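Long-range contacts in Alr3699 protein (Nostoc sp., PDB 4XSR), which is a glycosyltransferase-family protein of the GT-B fold that holds uridine-5'-diphosphate-glucose in the cleft between its two domains: residues B[132-137]-B[291-296]; B[101-106]-B[125-130]; B[178-183]-B[296-301]. All coordinates share one frame; numbering follows the deposited sequence.

From the N terminus, contact 2 is complete first: it closes the short loop of the beta-alpha-beta unit formed by strand 99-102, helix 105-118 and strand 122-126, within the seven-stranded parallel sheet. Contact 1 opens next, in the loop after strand 122-126, and contact 3 opens after strand 175-177. Both close only in the six-stranded sheet's half of the chain, contact 1 at 291-296 and contact 3 at 296-301. These two long loops therefore cross, and Phe296 belongs to both. Contacts 1 and 3 thus tie the two halves of the GT-B fold across the cleft, while contact 2 ties neighbours within one half. All three contacts touch uridine-5'-diphosphate-glucose.

Contact 1: residues B[132-137]-B[291-296]; sequences PEHFSQ and TAPEPF. With UPG (uridine-5'-diphosphate-glucose), chain J.
Glu133 and Ala292 mark the closest approach of the two backbones, with CA atoms 7.2 Å apart. Neither segment pairs as a strand: 132-134 is a helical turn without regular bonds and 291-296 is an irregular loop, so side chains must span the gap. His134 does so with its CG anti to the carbonyl carbon (chi1 -82°), which brings NE2 up to Pro293 O at 2.8 Å. The N-H to acceptor angle is 147°, and the donor lies slightly out of the carbonyl plane. Histidine suits the place, a flat ring with an N-H at its far edge. Trp218 meets the same imidazole edge-to-face. Beside it, the extended Glu133 crosses Pro293 at about a right angle, its OE2 3.3 Å from Pro293 CD, and Glu133 OE1 lies 3.8 Å from Ala292 CB. The small Ala292 and the compact ring of Pro293 let the carboxylate and imidazole come in close. The CB of Glu294 points away from 132-137; its carboxylate pairs with Lys219, while Phe296 N donates to O3' of the bound sugar nucleotide at 3.0 Å. As the NE2 donor, His134 joins the loop of one domain to a backbone carbonyl of the other, directly before Glu294, and so probably helps position the loop that grips the sugar.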
loop_
_atom_site.group_PDB
_atom_site.type_symbol
_atom_site.label_atom_id
_atom_site.label_comp_id
_atom_site.label_asym_id
_atom_site.label_seq_id
_atom_site.Cartn_x
_atom_site.Cartn_y
_atom_site.Cartn_z
ATOM N N PRO B 132 -13.573 -2.382 19.217
ATOM C CA PRO B 132 -12.404 -3.069 19.765
ATOM C C PRO B 132 -12.609 -4.537 19.940
ATOM O O PRO B 132 -11.660 -5.288 19.767
ATOM C CB PRO B 132 -12.187 -2.369 21.118
ATOM C CG PRO B 132 -12.566 -0.939 20.804
ATOM C CD PRO B 132 -13.732 -1.039 19.822
ATOM N N GLU B 133 -13.840 -4.937 20.250
ATOM C CA GLU B 133 -14.173 -6.348 20.464
ATOM C C GLU B 133 -14.009 -7.160 19.180
ATOM O O GLU B 133 -13.589 -8.302 19.208
ATOM C CB GLU B 133 -15.612 -6.439 20.932
ATOM C CG GLU B 133 -15.981 -7.712 21.659
ATOM C CD GLU B 133 -17.388 -7.647 22.260
ATOM O OE1 GLU B 133 -17.813 -8.704 22.799
ATOM O OE2 GLU B 133 -18.061 -6.559 22.184
ATOM N N HIS B 134 -14.341 -6.562 18.046
ATOM C CA HIS B 134 -14.229 -7.254 16.768
ATOM C C HIS B 134 -12.892 -7.084 16.033
ATOM O O HIS B 134 -12.575 -7.899 15.182
ATOM C CB HIS B 134 -15.331 -6.789 15.818
ATOM C CG HIS B 134 -16.639 -7.469 16.034
ATOM N ND1 HIS B 134 -16.871 -8.761 15.630
ATOM C CD2 HIS B 134 -17.788 -7.041 16.606
ATOM C CE1 HIS B 134 -18.112 -9.096 15.924
ATOM N NE2 HIS B 134 -18.684 -8.075 16.534
ATOM N N PHE B 135 -12.133 -6.022 16.311
ATOM C CA PHE B 135 -10.946 -5.708 15.499
ATOM C C PHE B 135 -9.849 -5.046 16.296
ATOM O O PHE B 135 -10.092 -4.438 17.345
ATOM C CB PHE B 135 -11.317 -4.820 14.308
ATOM C CG PHE B 135 -12.278 -5.472 13.359
ATOM C CD1 PHE B 135 -11.853 -6.488 12.497
ATOM C CD2 PHE B 135 -13.623 -5.109 13.357
ATOM C CE1 PHE B 135 -12.755 -7.120 11.639
ATOM C CE2 PHE B 135 -14.529 -5.731 12.503
ATOM C CZ PHE B 135 -14.104 -6.739 11.645
ATOM N N SER B 136 -8.633 -5.184 15.769
ATOM C CA SER B 136 -7.440 -4.497 16.297
ATOM C C SER B 136 -7.587 -2.996 16.151
ATOM O O SER B 136 -8.285 -2.511 15.245
ATOM C CB SER B 136 -6.193 -4.949 15.513
ATOM O OG SER B 136 -6.181 -4.425 14.176
ATOM N N GLN B 137 -6.931 -2.251 17.030
ATOM C CA GLN B 137 -6.865 -0.791 16.874
ATOM C C GLN B 137 -6.421 -0.308 15.468
ATOM O O GLN B 137 -6.987 0.630 14.893
ATOM C CB GLN B 137 -5.931 -0.202 17.936
ATOM C CG GLN B 137 -6.640 0.188 19.219
ATOM C CD GLN B 137 -7.874 1.051 18.955
ATOM O OE1 GLN B 137 -7.823 2.034 18.187
ATOM N NE2 GLN B 137 -8.999 0.675 19.575
ATOM N N THR B 291 -21.369 -14.612 20.485
ATOM C CA THR B 291 -20.915 -14.063 21.752
ATOM C C THR B 291 -20.311 -12.668 21.604
ATOM O O THR B 291 -19.876 -12.125 22.600
ATOM C CB THR B 291 -19.852 -14.944 22.405
ATOM O OG1 THR B 291 -18.788 -15.156 21.476
ATOM C CG2 THR B 291 -20.455 -16.275 22.812
ATOM N N ALA B 292 -20.262 -12.108 20.389
ATOM C CA ALA B 292 -19.870 -10.709 20.204
ATOM C C ALA B 292 -20.913 -10.120 19.343
ATOM O O ALA B 292 -21.528 -10.843 18.564
ATOM C CB ALA B 292 -18.515 -10.576 19.521
ATOM N N PRO B 293 -21.107 -8.804 19.429
ATOM C CA PRO B 293 -22.284 -8.289 18.748
ATOM C C PRO B 293 -22.359 -8.589 17.268
ATOM O O PRO B 293 -21.424 -8.356 16.539
ATOM C CB PRO B 293 -22.188 -6.765 18.994
ATOM C CG PRO B 293 -21.497 -6.654 20.306
ATOM C CD PRO B 293 -20.495 -7.796 20.310
ATOM N N GLU B 294 -23.518 -9.020 16.815
ATOM C CA GLU B 294 -23.740 -9.333 15.421
ATOM C C GLU B 294 -24.081 -8.069 14.625
ATOM O O GLU B 294 -24.977 -7.311 14.984
ATOM C CB GLU B 294 -24.872 -10.364 15.284
ATOM C CG GLU B 294 -25.076 -10.927 13.871
ATOM C CD GLU B 294 -23.950 -11.886 13.514
ATOM O OE1 GLU B 294 -23.650 -12.776 14.359
ATOM O OE2 GLU B 294 -23.330 -11.709 12.435
ATOM N N PRO B 295 -23.383 -7.812 13.545
ATOM C CA PRO B 295 -23.691 -6.615 12.785
ATOM C C PRO B 295 -25.074 -6.592 12.176
ATOM O O PRO B 295 -25.721 -5.593 12.270
ATOM C CB PRO B 295 -22.620 -6.612 11.711
ATOM C CG PRO B 295 -21.482 -7.244 12.366
ATOM C CD PRO B 295 -22.039 -8.305 13.243
ATOM N N PHE B 296 -25.522 -7.680 11.584
ATOM C CA PHE B 296 -26.854 -7.766 11.057
ATOM C C PHE B 296 -27.457 -9.098 11.410
ATOM O O PHE B 296 -28.322 -9.161 12.226
ATOM C CB PHE B 296 -26.837 -7.557 9.573
ATOM C CG PHE B 296 -28.159 -7.701 8.923
ATOM C CD1 PHE B 296 -29.097 -6.718 9.014
ATOM C CD2 PHE B 296 -28.447 -8.810 8.192
ATOM C CE1 PHE B 296 -30.299 -6.845 8.391
ATOM C CE2 PHE B 296 -29.635 -8.946 7.570
ATOM C CZ PHE B 296 -30.568 -7.962 7.666
HETATM N N1 UPG J . -24.710 -19.979 4.994
HETATM C C2 UPG J . -24.607 -20.889 3.933
HETATM N N3 UPG J . -24.158 -22.111 4.183
HETATM C C4 UPG J . -23.815 -22.501 5.409
HETATM C C5 UPG J . -23.935 -21.617 6.488
HETATM C C6 UPG J . -24.379 -20.337 6.242
HETATM O O2 UPG J . -24.913 -20.577 2.746
HETATM O O4 UPG J . -23.392 -23.677 5.589
HETATM C C1C UPG J . -25.184 -18.620 4.759
HETATM C C2C UPG J . -26.421 -18.257 5.571
HETATM O O2C UPG J . -27.613 -18.711 4.893
HETATM C C3C UPG J . -26.236 -16.742 5.647
HETATM C C4C UPG J . -24.710 -16.520 5.671
HETATM O O4C UPG J . -24.152 -17.736 5.211
HETATM O O3C UPG J . -26.786 -16.160 4.463
HETATM C C5C UPG J . -24.087 -16.210 7.038
HETATM O O5C UPG J . -24.534 -14.890 7.343
HETATM P PA UPG J . -24.017 -14.045 8.583
HETATM O O1A UPG J . -24.949 -12.883 8.708
HETATM O O2A UPG J . -23.636 -14.896 9.742
HETATM O O3A UPG J . -22.691 -13.426 7.810
HETATM P PB UPG J . -21.216 -13.050 8.394
HETATM O O1B UPG J . -20.334 -14.036 7.720
HETATM O O2B UPG J . -21.106 -12.992 9.867
HETATM O O3B UPG J . -21.084 -11.642 7.600
HETATM C "C1'" UPG J . -21.108 -10.257 7.995
HETATM C "C2'" UPG J . -21.649 -9.893 9.360
HETATM C "C3'" UPG J . -23.136 -10.295 9.535
HETATM C "C4'" UPG J . -23.970 -9.651 8.422
HETATM C "C5'" UPG J . -23.287 -9.895 7.088
HETATM C "C6'" UPG J . -23.968 -9.253 5.919
HETATM O "O2'" UPG J . -20.756 -10.354 10.375
HETATM O "O3'" UPG J . -23.586 -9.833 10.822
HETATM O "O4'" UPG J . -25.292 -10.203 8.327
HETATM O "O5'" UPG J . -21.926 -9.477 7.095
HETATM O "O6'" UPG J . -24.202 -7.882 6.161
#

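Contact 2: residues B[101-106]-B[125-130]; sequences YANTQK and HLHDIL. With UPG (uridine-5'-diphosphate-glucose), chain J.
Ala102 and His125 make the backbone link, a hydrogen bond from His125 N to Ala102 O of 2.8 Å that joins the ends of parallel strands 99-102 and 122-126, the two strands of a right-handed beta-alpha-beta unit. Side-chain hydrogen bonds add to it. Tyr101 and His125 run alongside each other in the same direction, and Tyr101 OH meets His125 ND1 at 2.7 Å; the rings meet at their rims without either covering the other's face. Next along, His127 NE2 donates to Asn103 OD1 at 2.9 Å. The oxygen lies in the imidazole plane, yet the donor stands 39° above the carbonyl plane of the amide. Asn103 suits this place because its ND2 can bond to Asp13 while its oxygen serves the histidine. Beyond the strands, the direct Gln105 NE2 to Asp128 OD2 bond is weak at 3.4 Å, but a water bridges Gln105 N to the same OD2. By van der Waals contact, Leu130 CD2 packs 3.6 Å from Gln105 NE2. The imidazole of His127 is thus gripped from both nitrogens, since ND1 bonds to O6' of uridine-5'-diphosphate-glucose at 2.8 Å; Asn103 probably acts as a second-shell residue that helps fix the rotation of the ring.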
loop_
_atom_site.group_PDB
_atom_site.type_symbol
_atom_site.label_atom_id
_atom_site.label_comp_id
_atom_site.label_asym_id
_atom_site.label_seq_id
_atom_site.Cartn_x
_atom_site.Cartn_y
_atom_site.Cartn_z
ATOM N N TYR B 101 -16.860 0.171 -5.505
ATOM C CA TYR B 101 -17.757 -0.183 -4.394
ATOM C C TYR B 101 -17.055 -1.207 -3.560
ATOM O O TYR B 101 -16.930 -2.365 -3.963
ATOM C CB TYR B 101 -19.058 -0.749 -4.967
ATOM C CG TYR B 101 -20.292 -0.876 -4.058
ATOM C CD1 TYR B 101 -20.351 -1.819 -3.033
ATOM C CD2 TYR B 101 -21.437 -0.133 -4.321
ATOM C CE1 TYR B 101 -21.499 -1.972 -2.266
ATOM C CE2 TYR B 101 -22.582 -0.269 -3.550
ATOM C CZ TYR B 101 -22.609 -1.187 -2.522
ATOM O OH TYR B 101 -23.753 -1.310 -1.750
ATOM N N ALA B 102 -16.543 -0.776 -2.413
ATOM C CA ALA B 102 -15.753 -1.641 -1.561
ATOM C C ALA B 102 -16.661 -2.326 -0.543
ATOM O O ALA B 102 -17.383 -1.654 0.172
ATOM C CB ALA B 102 -14.680 -0.827 -0.844
ATOM N N ASN B 103 -16.563 -3.655 -0.457
ATOM C CA ASN B 103 -17.431 -4.469 0.375
ATOM C C ASN B 103 -16.799 -5.079 1.616
ATOM O O ASN B 103 -17.511 -5.679 2.421
ATOM C CB ASN B 103 -18.011 -5.584 -0.482
ATOM C CG ASN B 103 -19.354 -6.058 0.023
ATOM O OD1 ASN B 103 -20.296 -5.283 0.089
ATOM N ND2 ASN B 103 -19.450 -7.335 0.380
ATOM N N THR B 104 -15.478 -4.968 1.760
ATOM C CA THR B 104 -14.776 -5.465 2.930
ATOM C C THR B 104 -13.672 -4.480 3.303
ATOM O O THR B 104 -13.416 -3.515 2.583
ATOM C CB THR B 104 -14.137 -6.855 2.677
ATOM O OG1 THR B 104 -12.998 -6.713 1.812
ATOM C CG2 THR B 104 -15.138 -7.831 2.012
ATOM N N GLN B 105 -13.030 -4.714 4.437
ATOM C CA GLN B 105 -12.024 -3.784 4.929
ATOM C C GLN B 105 -10.797 -3.663 4.001
ATOM O O GLN B 105 -10.406 -2.550 3.648
ATOM C CB GLN B 105 -11.563 -4.185 6.340
ATOM C CG GLN B 105 -12.476 -3.683 7.425
ATOM C CD GLN B 105 -11.986 -4.068 8.788
ATOM O OE1 GLN B 105 -10.796 -3.952 9.082
ATOM N NE2 GLN B 105 -12.899 -4.529 9.643
ATOM N N LYS B 106 -10.198 -4.797 3.624
ATOM C CA LYS B 106 -9.035 -4.777 2.731
ATOM C C LYS B 106 -9.406 -4.189 1.397
ATOM O O LYS B 106 -8.576 -3.496 0.749
ATOM C CB LYS B 106 -8.398 -6.149 2.543
ATOM C CG LYS B 106 -7.720 -6.661 3.788
ATOM C CD LYS B 106 -6.885 -7.908 3.524
ATOM C CE LYS B 106 -6.708 -8.728 4.814
ATOM N NZ LYS B 106 -6.292 -10.144 4.573
ATOM N N HIS B 125 -19.305 -0.337 1.734
ATOM C CA HIS B 125 -20.442 -1.051 2.276
ATOM C C HIS B 125 -19.918 -1.770 3.478
ATOM O O HIS B 125 -19.064 -2.644 3.367
ATOM C CB HIS B 125 -21.040 -2.015 1.280
ATOM C CG HIS B 125 -22.429 -2.463 1.639
ATOM N ND1 HIS B 125 -23.487 -2.408 0.748
ATOM C CD2 HIS B 125 -22.936 -2.938 2.806
ATOM C CE1 HIS B 125 -24.581 -2.839 1.352
ATOM N NE2 HIS B 125 -24.274 -3.171 2.598
ATOM N N LEU B 126 -20.448 -1.380 4.636
ATOM C CA LEU B 126 -19.903 -1.725 5.904
ATOM C C LEU B 126 -20.761 -2.847 6.482
ATOM O O LEU B 126 -21.932 -2.634 6.826
ATOM C CB LEU B 126 -19.933 -0.490 6.762
ATOM C CG LEU B 126 -19.529 -0.643 8.200
ATOM C CD1 LEU B 126 -18.136 -1.213 8.354
ATOM C CD2 LEU B 126 -19.636 0.713 8.885
ATOM N N HIS B 127 -20.181 -4.048 6.515
ATOM C CA HIS B 127 -20.843 -5.254 7.006
ATOM C C HIS B 127 -20.340 -5.607 8.377
ATOM O O HIS B 127 -20.779 -6.574 8.955
ATOM C CB HIS B 127 -20.576 -6.446 6.064
ATOM C CG HIS B 127 -21.160 -6.281 4.698
ATOM N ND1 HIS B 127 -22.496 -6.503 4.427
ATOM C CD2 HIS B 127 -20.594 -5.939 3.520
ATOM C CE1 HIS B 127 -22.730 -6.295 3.142
ATOM N NE2 HIS B 127 -21.590 -5.942 2.572
ATOM N N ASP B 128 -19.381 -4.846 8.888
ATOM C CA ASP B 128 -18.796 -5.111 10.191
ATOM C C ASP B 128 -19.219 -4.100 11.252
ATOM O O ASP B 128 -19.689 -2.995 10.959
ATOM C CB ASP B 128 -17.269 -5.082 10.095
ATOM C CG ASP B 128 -16.702 -6.103 9.109
ATOM O OD1 ASP B 128 -17.177 -7.271 9.115
ATOM O OD2 ASP B 128 -15.753 -5.728 8.349
ATOM N N ILE B 129 -19.025 -4.493 12.503
ATOM C CA ILE B 129 -19.130 -3.589 13.621
ATOM C C ILE B 129 -17.681 -3.262 13.969
ATOM O O ILE B 129 -16.924 -4.139 14.415
ATOM C CB ILE B 129 -19.877 -4.250 14.796
ATOM C CG1 ILE B 129 -21.404 -4.094 14.609
ATOM C CG2 ILE B 129 -19.442 -3.683 16.140
ATOM C CD1 ILE B 129 -22.220 -4.932 15.586
ATOM N N LEU B 130 -17.293 -2.013 13.718
ATOM C CA LEU B 130 -15.896 -1.592 13.903
ATOM C C LEU B 130 -15.710 -1.208 15.341
ATOM O O LEU B 130 -15.807 -0.030 15.692
ATOM C CB LEU B 130 -15.517 -0.410 12.984
ATOM C CG LEU B 130 -15.677 -0.687 11.486
ATOM C CD1 LEU B 130 -15.670 0.570 10.690
ATOM C CD2 LEU B 130 -14.607 -1.617 10.975
HETATM N N1 UPG J . -24.710 -19.979 4.994
HETATM C C2 UPG J . -24.607 -20.889 3.933
HETATM N N3 UPG J . -24.158 -22.111 4.183
HETATM C C4 UPG J . -23.815 -22.501 5.409
HETATM C C5 UPG J . -23.935 -21.617 6.488
HETATM C C6 UPG J . -24.379 -20.337 6.242
HETATM O O2 UPG J . -24.913 -20.577 2.746
HETATM O O4 UPG J . -23.392 -23.677 5.589
HETATM C C1C UPG J . -25.184 -18.620 4.759
HETATM C C2C UPG J . -26.421 -18.257 5.571
HETATM O O2C UPG J . -27.613 -18.711 4.893
HETATM C C3C UPG J . -26.236 -16.742 5.647
HETATM C C4C UPG J . -24.710 -16.520 5.671
HETATM O O4C UPG J . -24.152 -17.736 5.211
HETATM O O3C UPG J . -26.786 -16.160 4.463
HETATM C C5C UPG J . -24.087 -16.210 7.038
HETATM O O5C UPG J . -24.534 -14.890 7.343
HETATM P PA UPG J . -24.017 -14.045 8.583
HETATM O O1A UPG J . -24.949 -12.883 8.708
HETATM O O2A UPG J . -23.636 -14.896 9.742
HETATM O O3A UPG J . -22.691 -13.426 7.810
HETATM P PB UPG J . -21.216 -13.050 8.394
HETATM O O1B UPG J . -20.334 -14.036 7.720
HETATM O O2B UPG J . -21.106 -12.992 9.867
HETATM O O3B UPG J . -21.084 -11.642 7.600
HETATM C "C1'" UPG J . -21.108 -10.257 7.995
HETATM C "C2'" UPG J . -21.649 -9.893 9.360
HETATM C "C3'" UPG J . -23.136 -10.295 9.535
HETATM C "C4'" UPG J . -23.970 -9.651 8.422
HETATM C "C5'" UPG J . -23.287 -9.895 7.088
HETATM C "C6'" UPG J . -23.968 -9.253 5.919
HETATM O "O2'" UPG J . -20.756 -10.354 10.375
HETATM O "O3'" UPG J . -23.586 -9.833 10.822
HETATM O "O4'" UPG J . -25.292 -10.203 8.327
HETATM O "O5'" UPG J . -21.926 -9.477 7.095
HETATM O "O6'" UPG J . -24.202 -7.882 6.161
HETATM O O HOH W 1 -14.193 -6.487 6.278
#

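Contact 3: residues B[178-183]-B[296-301]; sequences IYNGFD and FGRVIV. With UPG (uridine-5'-diphosphate-glucose), chain J.
Phe296 carries the amide of Asn180 stacked over one face, the planes 19° apart, with Asn180 CB 3.7 Å from Phe296 CE2. At the rim of the same ring stand Tyr179, whose CD1 is 3.5 Å from Phe296 CE1, the CZ of Phe182, and O4' of the bound sugar. The guanidinium of Arg298 has Phe182 CE2 over the centre of one face, while its edge meets the ribose. Phe182 in turn receives a CH-pi contact over its own face, Val301 CG1 lying 4.0 Å from the ring centroid. A flat aromatic suits this position, where it packs against both an aliphatic and a guanidinium neighbour. In the GT-B fold these contacts join the loop after strand 175-177 of one domain to the start of helix 298-305 in the other. Gly297, the N-cap residue, has a positive phi (98°) at which a CB would strike the preceding carbonyl; its N donates to O4' at 3.0 Å. Arg298 N then reaches O1A of the diphosphate at 2.9 Å, so the helix N terminus probably helps balance the phosphate charge. The Arg298 side chain, bent at chi3 (73°), sends NE to O3C of the ribose at 2.8 Å, and two waters accept from NH1 and NH2 beside Gly181 O.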
loop_
_atom_site.group_PDB
_atom_site.type_symbol
_atom_site.label_atom_id
_atom_site.label_comp_id
_atom_site.label_asym_id
_atom_site.label_seq_id
_atom_site.Cartn_x
_atom_site.Cartn_y
_atom_site.Cartn_z
ATOM N N ILE B 178 -28.793 0.516 5.125
ATOM C CA ILE B 178 -29.549 -0.254 4.147
ATOM C C ILE B 178 -29.321 -1.714 4.527
ATOM O O ILE B 178 -28.192 -2.220 4.444
ATOM C CB ILE B 178 -29.087 -0.035 2.726
ATOM C CG1 ILE B 178 -29.245 1.433 2.324
ATOM C CG2 ILE B 178 -29.884 -0.933 1.783
ATOM C CD1 ILE B 178 -28.924 1.717 0.865
ATOM N N TYR B 179 -30.402 -2.368 4.968
ATOM C CA TYR B 179 -30.385 -3.758 5.410
ATOM C C TYR B 179 -30.047 -4.720 4.259
ATOM O O TYR B 179 -30.170 -4.353 3.072
ATOM C CB TYR B 179 -31.771 -4.087 6.011
ATOM C CG TYR B 179 -32.089 -3.382 7.335
ATOM C CD1 TYR B 179 -31.189 -3.415 8.356
ATOM C CD2 TYR B 179 -33.316 -2.723 7.563
ATOM C CE1 TYR B 179 -31.434 -2.803 9.563
ATOM C CE2 TYR B 179 -33.585 -2.106 8.803
ATOM C CZ TYR B 179 -32.624 -2.152 9.804
ATOM O OH TYR B 179 -32.761 -1.576 11.082
ATOM N N ASN B 180 -29.633 -5.948 4.578
ATOM C CA ASN B 180 -29.524 -6.970 3.529
ATOM C C ASN B 180 -30.900 -7.306 2.956
ATOM O O ASN B 180 -31.895 -7.342 3.677
ATOM C CB ASN B 180 -28.963 -8.276 4.031
ATOM C CG ASN B 180 -27.538 -8.188 4.526
ATOM O OD1 ASN B 180 -27.003 -7.124 4.893
ATOM N ND2 ASN B 180 -26.922 -9.348 4.596
ATOM N N GLY B 181 -30.939 -7.558 1.659
ATOM C CA GLY B 181 -32.147 -7.972 1.006
ATOM C C GLY B 181 -32.160 -9.466 0.699
ATOM O O GLY B 181 -31.093 -10.094 0.561
ATOM N N PHE B 182 -33.368 -10.027 0.576
ATOM C CA PHE B 182 -33.539 -11.451 0.264
ATOM C C PHE B 182 -34.624 -11.723 -0.761
ATOM O O PHE B 182 -35.614 -11.003 -0.822
ATOM C CB PHE B 182 -33.857 -12.210 1.520
ATOM C CG PHE B 182 -32.857 -12.021 2.610
ATOM C CD1 PHE B 182 -32.849 -10.851 3.358
ATOM C CD2 PHE B 182 -31.920 -13.017 2.895
ATOM C CE1 PHE B 182 -31.935 -10.682 4.376
ATOM C CE2 PHE B 182 -30.995 -12.856 3.909
ATOM C CZ PHE B 182 -31.001 -11.684 4.655
ATOM N N ASP B 183 -34.409 -12.753 -1.569
ATOM C CA ASP B 183 -35.384 -13.213 -2.575
ATOM C C ASP B 183 -36.431 -14.054 -1.843
ATOM O O ASP B 183 -36.170 -15.190 -1.457
ATOM C CB ASP B 183 -34.705 -14.023 -3.688
ATOM C CG ASP B 183 -35.676 -14.447 -4.803
ATOM O OD1 ASP B 183 -36.911 -14.242 -4.671
ATOM O OD2 ASP B 183 -35.191 -15.001 -5.821
ATOM N N PHE B 296 -25.522 -7.680 11.584
ATOM C CA PHE B 296 -26.854 -7.766 11.057
ATOM C C PHE B 296 -27.457 -9.098 11.410
ATOM O O PHE B 296 -28.322 -9.161 12.226
ATOM C CB PHE B 296 -26.837 -7.557 9.573
ATOM C CG PHE B 296 -28.159 -7.701 8.923
ATOM C CD1 PHE B 296 -29.097 -6.718 9.014
ATOM C CD2 PHE B 296 -28.447 -8.810 8.192
ATOM C CE1 PHE B 296 -30.299 -6.845 8.391
ATOM C CE2 PHE B 296 -29.635 -8.946 7.570
ATOM C CZ PHE B 296 -30.568 -7.962 7.666
ATOM N N GLY B 297 -26.937 -10.162 10.832
ATOM C CA GLY B 297 -27.376 -11.508 11.086
ATOM C C GLY B 297 -28.346 -12.058 10.075
ATOM O O GLY B 297 -29.519 -12.090 10.304
ATOM N N ARG B 298 -27.811 -12.528 8.965
ATOM C CA ARG B 298 -28.584 -13.029 7.857
ATOM C C ARG B 298 -29.418 -14.230 8.227
ATOM O O ARG B 298 -30.510 -14.353 7.799
ATOM C CB ARG B 298 -27.675 -13.408 6.706
ATOM C CG ARG B 298 -27.164 -12.265 5.876
ATOM C CD ARG B 298 -26.139 -12.701 4.864
ATOM N NE ARG B 298 -26.734 -13.428 3.774
ATOM C CZ ARG B 298 -27.304 -12.869 2.738
ATOM N NH1 ARG B 298 -27.359 -11.576 2.637
ATOM N NH2 ARG B 298 -27.814 -13.604 1.804
ATOM N N VAL B 299 -28.879 -15.102 9.043
ATOM C CA VAL B 299 -29.546 -16.321 9.381
ATOM C C VAL B 299 -30.853 -16.017 10.055
ATOM O O VAL B 299 -31.822 -16.709 9.860
ATOM C CB VAL B 299 -28.691 -17.202 10.265
ATOM C CG1 VAL B 299 -27.515 -17.701 9.483
ATOM C CG2 VAL B 299 -28.217 -16.432 11.463
ATOM N N ILE B 300 -30.849 -14.973 10.856
ATOM C CA ILE B 300 -32.003 -14.562 11.629
ATOM C C ILE B 300 -33.161 -14.245 10.696
ATOM O O ILE B 300 -34.240 -14.775 10.830
ATOM C CB ILE B 300 -31.644 -13.345 12.492
ATOM C CG1 ILE B 300 -30.612 -13.746 13.535
ATOM C CG2 ILE B 300 -32.848 -12.785 13.212
ATOM C CD1 ILE B 300 -30.206 -12.612 14.450
ATOM N N VAL B 301 -32.922 -13.393 9.729
ATOM C CA VAL B 301 -33.961 -12.995 8.797
ATOM C C VAL B 301 -34.384 -14.174 7.929
ATOM O O VAL B 301 -35.533 -14.255 7.445
ATOM C CB VAL B 301 -33.438 -11.890 7.856
ATOM C CG1 VAL B 301 -34.406 -11.605 6.715
ATOM C CG2 VAL B 301 -33.145 -10.636 8.645
HETATM N N1 UPG J . -24.710 -19.979 4.994
HETATM C C2 UPG J . -24.607 -20.889 3.933
HETATM N N3 UPG J . -24.158 -22.111 4.183
HETATM C C4 UPG J . -23.815 -22.501 5.409
HETATM C C5 UPG J . -23.935 -21.617 6.488
HETATM C C6 UPG J . -24.379 -20.337 6.242
HETATM O O2 UPG J . -24.913 -20.577 2.746
HETATM O O4 UPG J . -23.392 -23.677 5.589
HETATM C C1C UPG J . -25.184 -18.620 4.759
HETATM C C2C UPG J . -26.421 -18.257 5.571
HETATM O O2C UPG J . -27.613 -18.711 4.893
HETATM C C3C UPG J . -26.236 -16.742 5.647
HETATM C C4C UPG J . -24.710 -16.520 5.671
HETATM O O4C UPG J . -24.152 -17.736 5.211
HETATM O O3C UPG J . -26.786 -16.160 4.463
HETATM C C5C UPG J . -24.087 -16.210 7.038
HETATM O O5C UPG J . -24.534 -14.890 7.343
HETATM P PA UPG J . -24.017 -14.045 8.583
HETATM O O1A UPG J . -24.949 -12.883 8.708
HETATM O O2A UPG J . -23.636 -14.896 9.742
HETATM O O3A UPG J . -22.691 -13.426 7.810
HETATM P PB UPG J . -21.216 -13.050 8.394
HETATM O O1B UPG J . -20.334 -14.036 7.720
HETATM O O2B UPG J . -21.106 -12.992 9.867
HETATM O O3B UPG J . -21.084 -11.642 7.600
HETATM C "C1'" UPG J . -21.108 -10.257 7.995
HETATM C "C2'" UPG J . -21.649 -9.893 9.360
HETATM C "C3'" UPG J . -23.136 -10.295 9.535
HETATM C "C4'" UPG J . -23.970 -9.651 8.422
HETATM C "C5'" UPG J . -23.287 -9.895 7.088
HETATM C "C6'" UPG J . -23.968 -9.253 5.919
HETATM O "O2'" UPG J . -20.756 -10.354 10.375
HETATM O "O3'" UPG J . -23.586 -9.833 10.822
HETATM O "O4'" UPG J . -25.292 -10.203 8.327
HETATM O "O5'" UPG J . -21.926 -9.477 7.095
HETATM O "O6'" UPG J . -24.202 -7.882 6.161
HETATM O O HOH W 2 -28.325 -9.925 0.424
HETATM O O HOH W 3 -30.017 -12.697 0.113
#